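Local coordinates for protein leucine aminopeptidase 2, chloroplastic (Streptomyces sp. BC16019, PDB 5LHJ) that is an M17-family metalloaminopeptidase of bottromycin maturation, a manganese-binding hydrolase that probably removes N-terminal amino acids from peptide substrates, at residues A207-A212 and A297-G302; R54-V59 and Q64-P69. All blocks are in the same frame, centred on the assembly; numbering follows the deposited sequence.

Contact 1 (A207-A212 and A297-G302)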
loop_
_atom_site.group_PDB
_atom_site.type_symbol
_atom_site.label_atom_id
_atom_site.label_comp_id
_atom_site.label_asym_id
_atom_site.label_seq_id
_atom_site.Cartn_x
_atom_site.Cartn_y
_atom_site.Cartn_z
ATOM N N ALA A 207 -32.415 36.078 -16.870
ATOM C CA ALA A 207 -33.875 35.903 -17.142
ATOM C C ALA A 207 -34.823 36.328 -16.026
ATOM O O ALA A 207 -36.047 36.167 -16.143
ATOM C CB ALA A 207 -34.210 34.495 -17.576
ATOM N N GLY A 208 -34.301 36.913 -14.967
ATOM C CA GLY A 208 -35.129 37.177 -13.805
ATOM C C GLY A 208 -35.698 35.860 -13.286
ATOM O O GLY A 208 -36.895 35.753 -13.031
ATOM N N LEU A 209 -34.851 34.831 -13.192
ATOM C CA LEU A 209 -35.148 33.725 -12.296
ATOM C C LEU A 209 -35.088 34.318 -10.895
ATOM O O LEU A 209 -34.233 35.156 -10.624
ATOM C CB LEU A 209 -34.097 32.609 -12.425
ATOM C CG LEU A 209 -33.955 31.888 -13.761
ATOM C CD1 LEU A 209 -32.702 31.019 -13.790
ATOM C CD2 LEU A 209 -35.185 31.054 -14.052
ATOM N N ASP A 210 -35.987 33.909 -10.003
ATOM C CA ASP A 210 -35.897 34.339 -8.602
ATOM C C ASP A 210 -34.669 33.669 -7.995
ATOM O O ASP A 210 -34.403 32.486 -8.267
ATOM C CB ASP A 210 -37.144 33.967 -7.799
ATOM C CG ASP A 210 -38.416 34.524 -8.400
ATOM O OD1 ASP A 210 -38.474 35.747 -8.670
ATOM O OD2 ASP A 210 -39.369 33.732 -8.611
ATOM N N CYS A 211 -33.905 34.430 -7.219
ATOM C CA CYS A 211 -32.683 33.928 -6.607
ATOM C C CYS A 211 -32.526 34.470 -5.188
ATOM O O CYS A 211 -32.590 35.694 -4.964
ATOM C CB CYS A 211 -31.465 34.290 -7.449
ATOM S SG CYS A 211 -29.877 33.701 -6.812
ATOM N N ALA A 212 -32.353 33.552 -4.242
ATOM C CA ALA A 212 -32.080 33.870 -2.842
ATOM C C ALA A 212 -30.758 33.220 -2.471
ATOM O O ALA A 212 -30.592 32.013 -2.680
ATOM C CB ALA A 212 -33.185 33.336 -1.943
ATOM N N ALA A 297 -31.561 27.325 -18.909
ATOM C CA ALA A 297 -32.145 27.004 -20.210
ATOM C C ALA A 297 -33.679 27.105 -20.265
ATOM O O ALA A 297 -34.245 27.174 -21.352
ATOM C CB ALA A 297 -31.728 25.600 -20.623
ATOM N N LEU A 298 -34.348 27.090 -19.121
ATOM C CA LEU A 298 -35.810 26.998 -19.111
ATOM C C LEU A 298 -36.527 28.249 -19.675
ATOM O O LEU A 298 -37.498 28.102 -20.411
ATOM C CB LEU A 298 -36.334 26.652 -17.719
ATOM C CG LEU A 298 -35.819 25.309 -17.175
ATOM C CD1 LEU A 298 -36.404 25.026 -15.801
ATOM C CD2 LEU A 298 -36.087 24.170 -18.141
ATOM N N PRO A 299 -36.055 29.457 -19.332
ATOM C CA PRO A 299 -36.744 30.646 -19.891
ATOM C C PRO A 299 -36.768 30.682 -21.423
ATOM O O PRO A 299 -37.792 31.044 -22.004
ATOM C CB PRO A 299 -35.953 31.813 -19.301
ATOM C CG PRO A 299 -35.461 31.275 -17.989
ATOM C CD PRO A 299 -35.109 29.843 -18.271
ATOM N N ARG A 300 -35.683 30.271 -22.066
ATOM C CA ARG A 300 -35.633 30.190 -23.538
ATOM C C ARG A 300 -36.620 29.183 -24.107
ATOM O O ARG A 300 -37.255 29.446 -25.128
ATOM C CB ARG A 300 -34.228 29.811 -23.996
ATOM C CG ARG A 300 -34.036 29.572 -25.498
ATOM C CD ARG A 300 -34.211 30.850 -26.303
ATOM N NE ARG A 300 -33.392 30.831 -27.526
ATOM C CZ ARG A 300 -33.837 30.668 -28.776
ATOM N NH1 ARG A 300 -35.137 30.515 -29.058
ATOM N NH2 ARG A 300 -32.953 30.662 -29.774
ATOM N N LEU A 301 -36.716 28.019 -23.469
ATOM C CA LEU A 301 -37.618 26.958 -23.938
ATOM C C LEU A 301 -39.075 27.269 -23.631
ATOM O O LEU A 301 -39.968 26.823 -24.351
ATOM C CB LEU A 301 -37.239 25.609 -23.320
ATOM C CG LEU A 301 -35.823 25.111 -23.615
ATOM C CD1 LEU A 301 -35.511 23.839 -22.833
ATOM C CD2 LEU A 301 -35.587 24.894 -25.108
ATOM N N GLY A 302 -39.317 28.021 -22.560
ATOM C CA GLY A 302 -40.663 28.407 -22.165
ATOM C C GLY A 302 -41.563 27.254 -21.771
ATOM O O GLY A 302 -42.712 27.190 -22.210
#
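A207 and P299 bring the two backbones nearest, with CA atoms 6.6 Å apart, where the C-terminal end of helix 193-207 meets the last turn of helix 286-301. The contact is small and wholly apolar, and it centres on one edge of the P299 ring. A207 CB meets that edge at CG and CB; it lies 3.5 Å from P299 CG, tighter than usual for two carbons. L209 touches the same ring carbon with one methyl: its CD2 is 4.0 Å from P299 CG, and the two side chains cross at about a right angle. L209 CG lies beside the backbone N (chi1 -63°); CD1 continues the chain, and the other methyl, CD2, turns to the proline. L209 is buried, whereas A207 is exposed at the surface. Y245 of strand 239-245 also touches both L209 and P299, while L298 and L301 of the same helical turn pack on helix 486-498. Between A207 and L209 the chain turns at G208, whose positive phi suits glycine. G208 is the C' residue of a Schellman motif, which ends helix 193-207 and leads into edge strand 210-214 of the catalytic domain's mixed sheet.

Contact 2 (R54-V59 and Q64-P69)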
loop_
_atom_site.group_PDB
_atom_site.type_symbol
_atom_site.label_atom_id
_atom_site.label_comp_id
_atom_site.label_asym_id
_atom_site.label_seq_id
_atom_site.Cartn_x
_atom_site.Cartn_y
_atom_site.Cartn_z
ATOM N N ARG A 54 -12.518 9.116 -52.406
ATOM C CA ARG A 54 -12.289 7.662 -52.457
ATOM C C ARG A 54 -10.805 7.299 -52.321
ATOM O O ARG A 54 -10.453 6.392 -51.566
ATOM C CB ARG A 54 -12.839 7.052 -53.758
ATOM C CG ARG A 54 -14.357 7.015 -53.836
ATOM C CD ARG A 54 -14.845 6.094 -54.953
ATOM N NE ARG A 54 -14.385 6.511 -56.284
ATOM C CZ ARG A 54 -14.921 7.490 -57.022
ATOM N NH1 ARG A 54 -15.961 8.201 -56.581
ATOM N NH2 ARG A 54 -14.407 7.764 -58.221
ATOM N N ARG A 55 -9.943 8.030 -53.029
ATOM C CA ARG A 55 -8.489 7.795 -52.990
ATOM C C ARG A 55 -7.874 8.037 -51.611
ATOM O O ARG A 55 -6.841 7.449 -51.293
ATOM C CB ARG A 55 -7.770 8.665 -54.026
ATOM C CG ARG A 55 -8.019 8.228 -55.461
ATOM C CD ARG A 55 -7.756 9.351 -56.451
ATOM N NE ARG A 55 -8.133 8.962 -57.809
ATOM C CZ ARG A 55 -8.336 9.796 -58.829
ATOM N NH1 ARG A 55 -8.199 11.114 -58.701
ATOM N NH2 ARG A 55 -8.680 9.296 -60.016
ATOM N N ARG A 56 -8.504 8.910 -50.817
ATOM C CA ARG A 56 -8.117 9.154 -49.424
ATOM C C ARG A 56 -8.670 8.147 -48.414
ATOM O O ARG A 56 -8.291 8.187 -47.246
ATOM C CB ARG A 56 -8.516 10.581 -48.995
ATOM C CG ARG A 56 -7.790 11.707 -49.732
ATOM C CD ARG A 56 -6.274 11.655 -49.568
ATOM N NE ARG A 56 -5.862 11.812 -48.167
ATOM C CZ ARG A 56 -4.808 11.226 -47.586
ATOM N NH1 ARG A 56 -4.018 10.382 -48.247
ATOM N NH2 ARG A 56 -4.547 11.483 -46.307
ATOM N N GLY A 57 -9.556 7.253 -48.848
ATOM C CA GLY A 57 -10.096 6.204 -48.001
ATOM C C GLY A 57 -11.415 6.525 -47.332
ATOM O O GLY A 57 -11.785 5.865 -46.358
ATOM N N PHE A 58 -12.145 7.516 -47.842
ATOM C CA PHE A 58 -13.449 7.831 -47.276
ATOM C C PHE A 58 -14.394 6.665 -47.533
ATOM O O PHE A 58 -14.618 6.304 -48.693
ATOM C CB PHE A 58 -14.052 9.106 -47.869
ATOM C CG PHE A 58 -15.337 9.520 -47.190
ATOM C CD1 PHE A 58 -15.301 10.189 -45.968
ATOM C CD2 PHE A 58 -16.574 9.210 -47.749
ATOM C CE1 PHE A 58 -16.474 10.553 -45.322
ATOM C CE2 PHE A 58 -17.755 9.570 -47.105
ATOM C CZ PHE A 58 -17.701 10.246 -45.893
ATOM N N VAL A 59 -14.923 6.081 -46.454
ATOM C CA VAL A 59 -15.913 4.998 -46.534
ATOM C C VAL A 59 -17.152 5.276 -45.653
ATOM O O VAL A 59 -17.902 4.350 -45.299
ATOM C CB VAL A 59 -15.280 3.626 -46.198
ATOM C CG1 VAL A 59 -14.200 3.263 -47.216
ATOM C CG2 VAL A 59 -14.713 3.604 -44.784
ATOM N N GLN A 64 -15.871 10.013 -39.514
ATOM C CA GLN A 64 -14.714 10.103 -40.410
ATOM C C GLN A 64 -14.856 11.364 -41.243
ATOM O O GLN A 64 -15.921 11.609 -41.798
ATOM C CB GLN A 64 -14.652 8.906 -41.354
ATOM C CG GLN A 64 -13.481 8.930 -42.325
ATOM C CD GLN A 64 -13.506 7.784 -43.314
ATOM O OE1 GLN A 64 -14.563 7.225 -43.621
ATOM N NE2 GLN A 64 -12.332 7.441 -43.846
ATOM N N VAL A 65 -13.781 12.138 -41.355
ATOM C CA VAL A 65 -13.815 13.376 -42.123
ATOM C C VAL A 65 -12.690 13.383 -43.142
ATOM O O VAL A 65 -11.541 13.161 -42.781
ATOM C CB VAL A 65 -13.675 14.601 -41.207
ATOM C CG1 VAL A 65 -13.616 15.881 -42.030
ATOM C CG2 VAL A 65 -14.831 14.639 -40.220
ATOM N N VAL A 66 -13.029 13.664 -44.399
ATOM C CA VAL A 66 -12.027 13.904 -45.450
ATOM C C VAL A 66 -12.312 15.243 -46.126
ATOM O O VAL A 66 -13.391 15.432 -46.688
ATOM C CB VAL A 66 -12.017 12.776 -46.491
ATOM C CG1 VAL A 66 -10.985 13.062 -47.576
ATOM C CG2 VAL A 66 -11.705 11.446 -45.813
ATOM N N ALA A 67 -11.343 16.151 -46.059
ATOM C CA ALA A 67 -11.461 17.487 -46.640
ATOM C C ALA A 67 -10.978 17.492 -48.072
ATOM O O ALA A 67 -10.003 16.811 -48.409
ATOM C CB ALA A 67 -10.661 18.493 -45.836
ATOM N N GLU A 68 -11.637 18.285 -48.908
ATOM C CA GLU A 68 -11.226 18.429 -50.307
ATOM C C GLU A 68 -11.579 19.814 -50.824
ATOM O O GLU A 68 -12.391 20.501 -50.214
ATOM C CB GLU A 68 -11.929 17.387 -51.159
ATOM C CG GLU A 68 -13.435 17.566 -51.243
ATOM C CD GLU A 68 -14.121 16.416 -51.932
ATOM O OE1 GLU A 68 -13.668 15.259 -51.772
ATOM O OE2 GLU A 68 -15.105 16.675 -52.645
ATOM N N PRO A 69 -10.976 20.222 -51.947
ATOM C CA PRO A 69 -11.415 21.468 -52.566
ATOM C C PRO A 69 -12.871 21.421 -53.028
ATOM O O PRO A 69 -13.360 20.368 -53.441
ATOM C CB PRO A 69 -10.481 21.625 -53.777
ATOM C CG PRO A 69 -9.301 20.776 -53.491
ATOM C CD PRO A 69 -9.767 19.666 -52.594
#
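Two hydrogen bonds join the Q64 side-chain amide to the backbone of the facing loop. Q64 NE2 donates to G57 O over 3.0 Å, at an N-H...O angle of 155°. This donor sits above the carbonyl plane of G57, about 49° out of it, although G57 O lies close to the plane of the Q64 amide. V59 N donates to Q64 OE1 over 3.1 Å, with the straighter angle of 164°. R61 N adds a weak bond to the same OE1. With CG anti to the backbone N and the chain straight beyond, the Q64 amide reaches from just before the strand to the loop. The two bonds together fix the flip of the amide. The loop follows a Schellman motif that closes helix 51-55 at G57, and within this chain 65-69 is an outermost strand of the five-stranded sheet in the N-terminal, macro-like domain. Apolar contacts flank the amide bonds. V66 offers one methyl to each neighbour: CG2 lies at the edge of the F58 ring, 3.8 Å from F58 CD1, and CG1 is 3.8 Å from R56 CB. F58 also rests on N79 of the adjacent strand. R56 NH1 hydrogen-bonds A103 O of a second subunit.

The two contacts belong to different domains and do not touch. Their centres are 44 Å apart and their nearest atoms about 26 Å apart. Contact 2 comes first in the chain, in the N-terminal domain, and joins segments only a few residues apart. Contact 1 lies in the catalytic domain and brings together segments 85 residues apart. Both lie away from the residues that bind manganese in this protein, K261, D266, D284, D343 and E345. Their settings in the hexamer also differ. Contact 2 is at the surface of its chain and meets a second subunit, whereas no other chain of the assembly touches the segments of contact 1.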